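Local coordinates for sterol regulatory element-binding protein cleavage-activating protein (Schizosaccharomyces pombe, PDB 4YHC) that acts as the escort protein required for sre1 processing at low sterol and low oxygen levels, and is represented here by its WD40 domain, at residues Pro105-Tyr113 with Phe152-Ile163. The protein carries 9 engineered substitutions. Sequence-based numbering, arbitrary orientation.
Engineered in segment 105-113: S106 (natural residue Cys).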
ATOM      1  N   PRO A 105      11.064  13.326  18.103  1.00 44.07           N
ATOM      2  CA  PRO A 105      10.537  14.329  17.183  1.00 41.91           C
ATOM      3  C   PRO A 105      11.406  15.581  17.020  1.00 41.45           C
ATOM      4  O   PRO A 105      11.713  16.265  17.995  1.00 41.57           O
ATOM      5  CB  PRO A 105       9.169  14.682  17.749  1.00 36.34           C
ATOM      6  CG  PRO A 105       9.052  14.015  19.039  1.00 44.26           C
ATOM      7  CD  PRO A 105      10.070  12.915  19.089  1.00 49.64           C
ATOM      8  N   SER A 106      11.783  15.864  15.788  1.00 34.83           N
ATOM      9  CA  SER A 106      12.418  17.125  15.425  1.00 36.13           C
ATOM     10  C   SER A 106      12.506  17.284  13.912  1.00 33.12           C
ATOM     11  O   SER A 106      12.427  16.290  13.162  1.00 28.84           O
ATOM     12  CB  SER A 106      13.809  17.158  15.966  1.00 40.07           C
ATOM     13  OG  SER A 106      14.518  16.084  15.466  1.00 46.49           O
ATOM     14  N   LEU A 107      12.724  18.529  13.497  1.00 28.89           N
ATOM     15  CA  LEU A 107      12.923  18.892  12.126  1.00 30.20           C
ATOM     16  C   LEU A 107      14.373  18.705  11.863  1.00 31.69           C
ATOM     17  O   LEU A 107      15.197  19.326  12.508  1.00 34.01           O
ATOM     18  CB  LEU A 107      12.573  20.346  11.905  1.00 32.54           C
ATOM     19  CG  LEU A 107      11.978  20.850  10.576  1.00 35.58           C
ATOM     20  CD1 LEU A 107      12.550  22.197  10.260  1.00 35.65           C
ATOM     21  CD2 LEU A 107      12.055  19.949   9.376  1.00 29.31           C
ATOM     22  N   MET A 108      14.701  17.843  10.932  1.00 27.99           N
ATOM     23  CA  MET A 108      16.080  17.508  10.664  1.00 32.79           C
ATOM     24  C   MET A 108      16.566  18.403   9.541  1.00 37.71           C
ATOM     25  O   MET A 108      17.742  18.743   9.453  1.00 33.22           O
ATOM     26  CB  MET A 108      16.246  16.064  10.171  1.00 28.59           C
ATOM     27  CG  MET A 108      15.585  14.983  10.981  1.00 40.61           C
ATOM     28  SD  MET A 108      16.383  14.882  12.582  1.00 70.88           S
ATOM     29  CE  MET A 108      17.869  14.004  12.135  1.00 60.63           C
ATOM     30  N   LEU A 109      15.677  18.746   8.631  1.00 30.27           N
ATOM     31  CA  LEU A 109      16.130  19.414   7.421  1.00 27.26           C
ATOM     32  C   LEU A 109      14.963  20.071   6.738  1.00 31.47           C
ATOM     33  O   LEU A 109      13.801  19.590   6.807  1.00 31.51           O
ATOM     34  CB  LEU A 109      16.852  18.408   6.508  1.00 28.58           C
ATOM     35  CG  LEU A 109      17.300  18.831   5.121  1.00 35.61           C
ATOM     36  CD1 LEU A 109      18.479  18.003   4.688  1.00 37.26           C
ATOM     37  CD2 LEU A 109      16.202  18.667   4.087  1.00 36.06           C
ATOM     38  N   GLN A 110      15.272  21.200   6.125  1.00 25.14           N
ATOM     39  CA  GLN A 110      14.349  21.928   5.282  1.00 26.37           C
ATOM     40  C   GLN A 110      15.094  22.339   4.033  1.00 31.18           C
ATOM     41  O   GLN A 110      16.206  22.816   4.140  1.00 34.91           O
ATOM     42  CB  GLN A 110      13.829  23.119   6.032  1.00 31.39           C
ATOM     43  CG  GLN A 110      12.913  24.018   5.244  1.00 40.48           C
ATOM     44  CD  GLN A 110      12.433  25.176   6.087  1.00 39.01           C
ATOM     45  OE1 GLN A 110      12.385  25.061   7.284  1.00 44.05           O
ATOM     46  NE2 GLN A 110      12.041  26.273   5.459  1.00 42.25           N
ATOM     47  N   HIS A 111      14.470  22.206   2.859  1.00 30.17           N
ATOM     48  CA  HIS A 111      15.157  22.375   1.580  1.00 28.93           C
ATOM     49  C   HIS A 111      14.195  22.842   0.527  1.00 35.95           C
ATOM     50  O   HIS A 111      13.126  22.229   0.367  1.00 34.70           O
ATOM     51  CB  HIS A 111      15.777  21.063   1.105  1.00 23.70           C
ATOM     52  CG  HIS A 111      16.683  21.224  -0.072  1.00 32.34           C
ATOM     53  ND1 HIS A 111      18.011  21.570   0.062  1.00 33.44           N
ATOM     54  CD2 HIS A 111      16.460  21.075  -1.403  1.00 27.42           C
ATOM     55  CE1 HIS A 111      18.570  21.628  -1.138  1.00 34.91           C
ATOM     56  NE2 HIS A 111      17.643  21.344  -2.044  1.00 37.18           N
ATOM     57  N   SER A 112      14.559  23.901  -0.225  1.00 29.63           N
ATOM     58  CA  SER A 112      13.611  24.431  -1.190  1.00 35.93           C
ATOM     59  C   SER A 112      13.780  23.773  -2.565  1.00 37.94           C
ATOM     60  O   SER A 112      14.863  23.342  -2.898  1.00 30.58           O
ATOM     61  CB  SER A 112      13.675  25.934  -1.206  1.00 41.55           C
ATOM     62  OG  SER A 112      13.253  26.366   0.074  1.00 47.65           O
ATOM     63  N   TYR A 113      12.689  23.602  -3.315  1.00 36.46           N
ATOM     64  CA  TYR A 113      12.727  22.671  -4.443  1.00 44.28           C
ATOM     65  C   TYR A 113      11.784  23.190  -5.496  1.00 52.42           C
ATOM     66  O   TYR A 113      10.779  23.833  -5.162  1.00 53.02           O
ATOM     67  CB  TYR A 113      12.407  21.201  -3.992  1.00 40.14           C
ATOM     68  CG  TYR A 113      10.930  20.914  -3.874  1.00 41.25           C
ATOM     69  CD1 TYR A 113      10.211  21.241  -2.721  1.00 29.00           C
ATOM     70  CD2 TYR A 113      10.253  20.342  -4.923  1.00 38.51           C
ATOM     71  CE1 TYR A 113       8.865  21.064  -2.650  1.00 24.24           C
ATOM     72  CE2 TYR A 113       8.926  20.140  -4.846  1.00 25.85           C
ATOM     73  CZ  TYR A 113       8.225  20.517  -3.724  1.00 34.75           C
ATOM     74  OH  TYR A 113       6.853  20.293  -3.709  1.00 40.94           O
ATOM     75  N   PHE A 152      17.166  12.748  -5.077  1.00 29.51           N
ATOM     76  CA  PHE A 152      17.924  13.465  -4.096  1.00 28.36           C
ATOM     77  C   PHE A 152      18.664  12.475  -3.260  1.00 33.18           C
ATOM     78  O   PHE A 152      18.158  11.422  -2.922  1.00 29.36           O
ATOM     79  CB  PHE A 152      17.040  14.256  -3.199  1.00 22.51           C
ATOM     80  CG  PHE A 152      16.341  15.407  -3.868  1.00 27.59           C
ATOM     81  CD1 PHE A 152      15.104  15.254  -4.422  1.00 28.31           C
ATOM     82  CD2 PHE A 152      16.889  16.689  -3.830  1.00 27.62           C
ATOM     83  CE1 PHE A 152      14.435  16.315  -5.007  1.00 30.25           C
ATOM     84  CE2 PHE A 152      16.215  17.756  -4.375  1.00 29.77           C
ATOM     85  CZ  PHE A 152      14.987  17.581  -4.966  1.00 31.28           C
ATOM     86  N   SER A 153      19.910  12.792  -2.955  1.00 34.21           N
ATOM     87  CA  SER A 153      20.660  11.985  -1.993  1.00 33.02           C
ATOM     88  C   SER A 153      20.501  12.666  -0.655  1.00 30.41           C
ATOM     89  O   SER A 153      20.725  13.883  -0.519  1.00 23.71           O
ATOM     90  CB  SER A 153      22.152  11.891  -2.350  1.00 33.14           C
ATOM     91  OG  SER A 153      22.806  11.163  -1.338  1.00 34.56           O
ATOM     92  N   LEU A 154      20.061  11.871   0.309  1.00 28.08           N
ATOM     93  CA  LEU A 154      19.741  12.356   1.633  1.00 31.26           C
ATOM     94  C   LEU A 154      20.590  11.590   2.604  1.00 28.68           C
ATOM     95  O   LEU A 154      20.498  10.366   2.661  1.00 34.44           O
ATOM     96  CB  LEU A 154      18.244  12.130   1.909  1.00 26.97           C
ATOM     97  CG  LEU A 154      17.712  12.442   3.286  1.00 27.57           C
ATOM     98  CD1 LEU A 154      17.949  13.903   3.692  1.00 27.02           C
ATOM     99  CD2 LEU A 154      16.230  12.097   3.311  1.00 24.64           C
ATOM    100  N   THR A 155      21.404  12.296   3.374  1.00 25.12           N
ATOM    101  CA  THR A 155      22.139  11.656   4.459  1.00 29.06           C
ATOM    102  C   THR A 155      21.626  12.133   5.788  1.00 36.02           C
ATOM    103  O   THR A 155      21.465  13.328   6.017  1.00 35.08           O
ATOM    104  CB  THR A 155      23.666  11.906   4.403  1.00 34.02           C
ATOM    105  OG1 THR A 155      24.177  11.395   3.181  1.00 35.22           O
ATOM    106  CG2 THR A 155      24.356  11.133   5.505  1.00 35.05           C
ATOM    107  N   ILE A 156      21.409  11.198   6.696  1.00 32.74           N
ATOM    108  CA  ILE A 156      20.881  11.513   7.985  1.00 32.84           C
ATOM    109  C   ILE A 156      21.838  11.051   9.054  1.00 36.36           C
ATOM    110  O   ILE A 156      22.351   9.931   9.005  1.00 41.71           O
ATOM    111  CB  ILE A 156      19.508  10.857   8.181  1.00 35.46           C
ATOM    112  CG1 ILE A 156      18.512  11.518   7.233  1.00 34.37           C
ATOM    113  CG2 ILE A 156      19.058  10.958   9.632  1.00 34.71           C
ATOM    114  CD1 ILE A 156      17.086  11.019   7.420  1.00 34.28           C
ATOM    115  N   GLU A 157      22.073  11.946  10.016  1.00 38.72           N
ATOM    116  CA  GLU A 157      22.899  11.645  11.169  1.00 46.61           C
ATOM    117  C   GLU A 157      22.158  11.956  12.458  1.00 51.83           C
ATOM    118  O   GLU A 157      21.003  12.331  12.455  1.00 57.95           O
ATOM    119  CB  GLU A 157      24.192  12.441  11.085  1.00 57.07           C
ATOM    120  CG  GLU A 157      25.045  12.029   9.912  1.00 69.35           C
ATOM    121  CD  GLU A 157      26.447  12.578   9.994  1.00 89.16           C
ATOM    122  OE1 GLU A 157      26.878  13.218   9.009  1.00 98.12           O
ATOM    123  OE2 GLU A 157      27.122  12.374  11.032  1.00 93.69           O
ATOM    124  N   ILE A 158      22.824  11.763  13.580  1.00 57.61           N
ATOM    125  CA  ILE A 158      22.237  12.094  14.871  1.00 65.62           C
ATOM    126  C   ILE A 158      21.953  13.608  14.908  1.00 69.65           C
ATOM    127  O   ILE A 158      20.836  14.055  15.176  1.00 61.52           O
ATOM    128  CB  ILE A 158      23.184  11.708  16.037  1.00 64.66           C
ATOM    129  CG1 ILE A 158      23.636  10.228  15.928  1.00 62.46           C
ATOM    130  CG2 ILE A 158      22.493  11.987  17.370  1.00 64.58           C
ATOM    131  CD1 ILE A 158      25.010  10.005  15.326  1.00 60.17           C
ATOM    132  N   GLU A 159      22.988  14.376  14.588  1.00 83.80           N
ATOM    133  CA  GLU A 159      22.937  15.838  14.604  1.00 95.39           C
ATOM    134  C   GLU A 159      21.839  16.336  13.669  1.00 96.60           C
ATOM    135  O   GLU A 159      20.823  16.852  14.125  1.00105.53           O
ATOM    136  CB  GLU A 159      24.304  16.429  14.214  1.00100.51           C
ATOM    137  CG  GLU A 159      25.494  15.662  14.782  1.00102.51           C
ATOM    138  CD  GLU A 159      25.937  14.536  13.868  1.00101.83           C
ATOM    139  OE1 GLU A 159      25.804  13.348  14.251  1.00 98.16           O
ATOM    140  OE2 GLU A 159      26.397  14.853  12.753  1.00104.29           O
ATOM    141  N   GLY A 160      22.022  16.130  12.367  1.00 82.22           N
ATOM    142  CA  GLY A 160      21.053  16.571  11.373  1.00 68.75           C
ATOM    143  C   GLY A 160      21.154  15.798  10.073  1.00 55.46           C
ATOM    144  O   GLY A 160      21.394  14.591  10.068  1.00 53.79           O
ATOM    145  N   ALA A 161      20.974  16.504   8.966  1.00 51.41           N
ATOM    146  CA  ALA A 161      20.964  15.884   7.656  1.00 42.05           C
ATOM    147  C   ALA A 161      21.439  16.845   6.571  1.00 35.95           C
ATOM    148  O   ALA A 161      21.489  18.042   6.788  1.00 33.68           O
ATOM    149  CB  ALA A 161      19.568  15.375   7.354  1.00 34.34           C
ATOM    150  N   ASP A 162      21.784  16.283   5.417  1.00 31.34           N
ATOM    151  CA  ASP A 162      22.161  17.009   4.210  1.00 35.85           C
ATOM    152  C   ASP A 162      21.408  16.381   3.067  1.00 33.15           C
ATOM    153  O   ASP A 162      21.082  15.159   3.119  1.00 34.23           O
ATOM    154  CB  ASP A 162      23.652  16.875   3.920  1.00 46.51           C
ATOM    155  CG  ASP A 162      24.503  17.699   4.859  1.00 61.68           C
ATOM    156  OD1 ASP A 162      24.321  18.932   4.874  1.00 67.21           O
ATOM    157  OD2 ASP A 162      25.347  17.122   5.589  1.00 68.60           O
ATOM    158  N   ILE A 163      21.152  17.189   2.044  1.00 26.25           N
ATOM    159  CA  ILE A 163      20.509  16.726   0.864  1.00 27.14           C
ATOM    160  C   ILE A 163      21.150  17.304  -0.419  1.00 30.98           C
ATOM    161  O   ILE A 163      21.702  18.340  -0.383  1.00 33.10           O
ATOM    162  CB  ILE A 163      18.995  17.016   0.969  1.00 23.79           C
ATOM    163  CG1 ILE A 163      18.234  16.121   0.022  1.00 27.23           C
ATOM    164  CG2 ILE A 163      18.637  18.492   0.693  1.00 25.36           C
ATOM    165  CD1 ILE A 163      16.726  16.274   0.213  1.00 29.92           C
TER
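L109 and H111 point from strand 106-112 onto A161 and I163 of the hairpin 152-163, and the end of M108 reaches its turn, joining two neighbouring blades of the WD40 beta-propeller. These blades overlap the predicted second and third WD repeats, each a four-stranded antiparallel sheet in which 106-112 or 161-170 is the last strand. The axes of 106-112 and 161-163 run 21° from parallel and approach to 6.6 Å; the strands belong to separate sheets, and van der Waals contacts of side chains bridge them. A classic beta bulge, with M108 and L109 both facing I99 of strand 96-101, lets two consecutive residues serve the hairpin, L109 pointing at it and M108 bending round to it. L109 is the central bump: its CD1 settles into a hollow walled by A161 and I163, 3.9 Å from A161 CB, while L154 CD1 closes the floor at 4.3 Å. The L109 and I163 side chains meet at about a right angle. M108 hooks over the turn instead; bends at chi2 (-67°) and chi3 bring CE to 3.6 Å from E157 O and also against I156 CG2. At the far end the geometry fits a CH-pi contact: I163 CG2 sits over one face of the H111 imidazole, 3.5 Å from the ring centroid and 25° off its normal. H111 CD2 approaches F152 CE2 more loosely, at 4.5 Å. An alanine here would probably strip I163 CG2 of its flat cover and open a gap beside F152. The methyl is displaced toward the ring's rim, with H111 ND1 nearest to I163 CG2 at 3.2 Å.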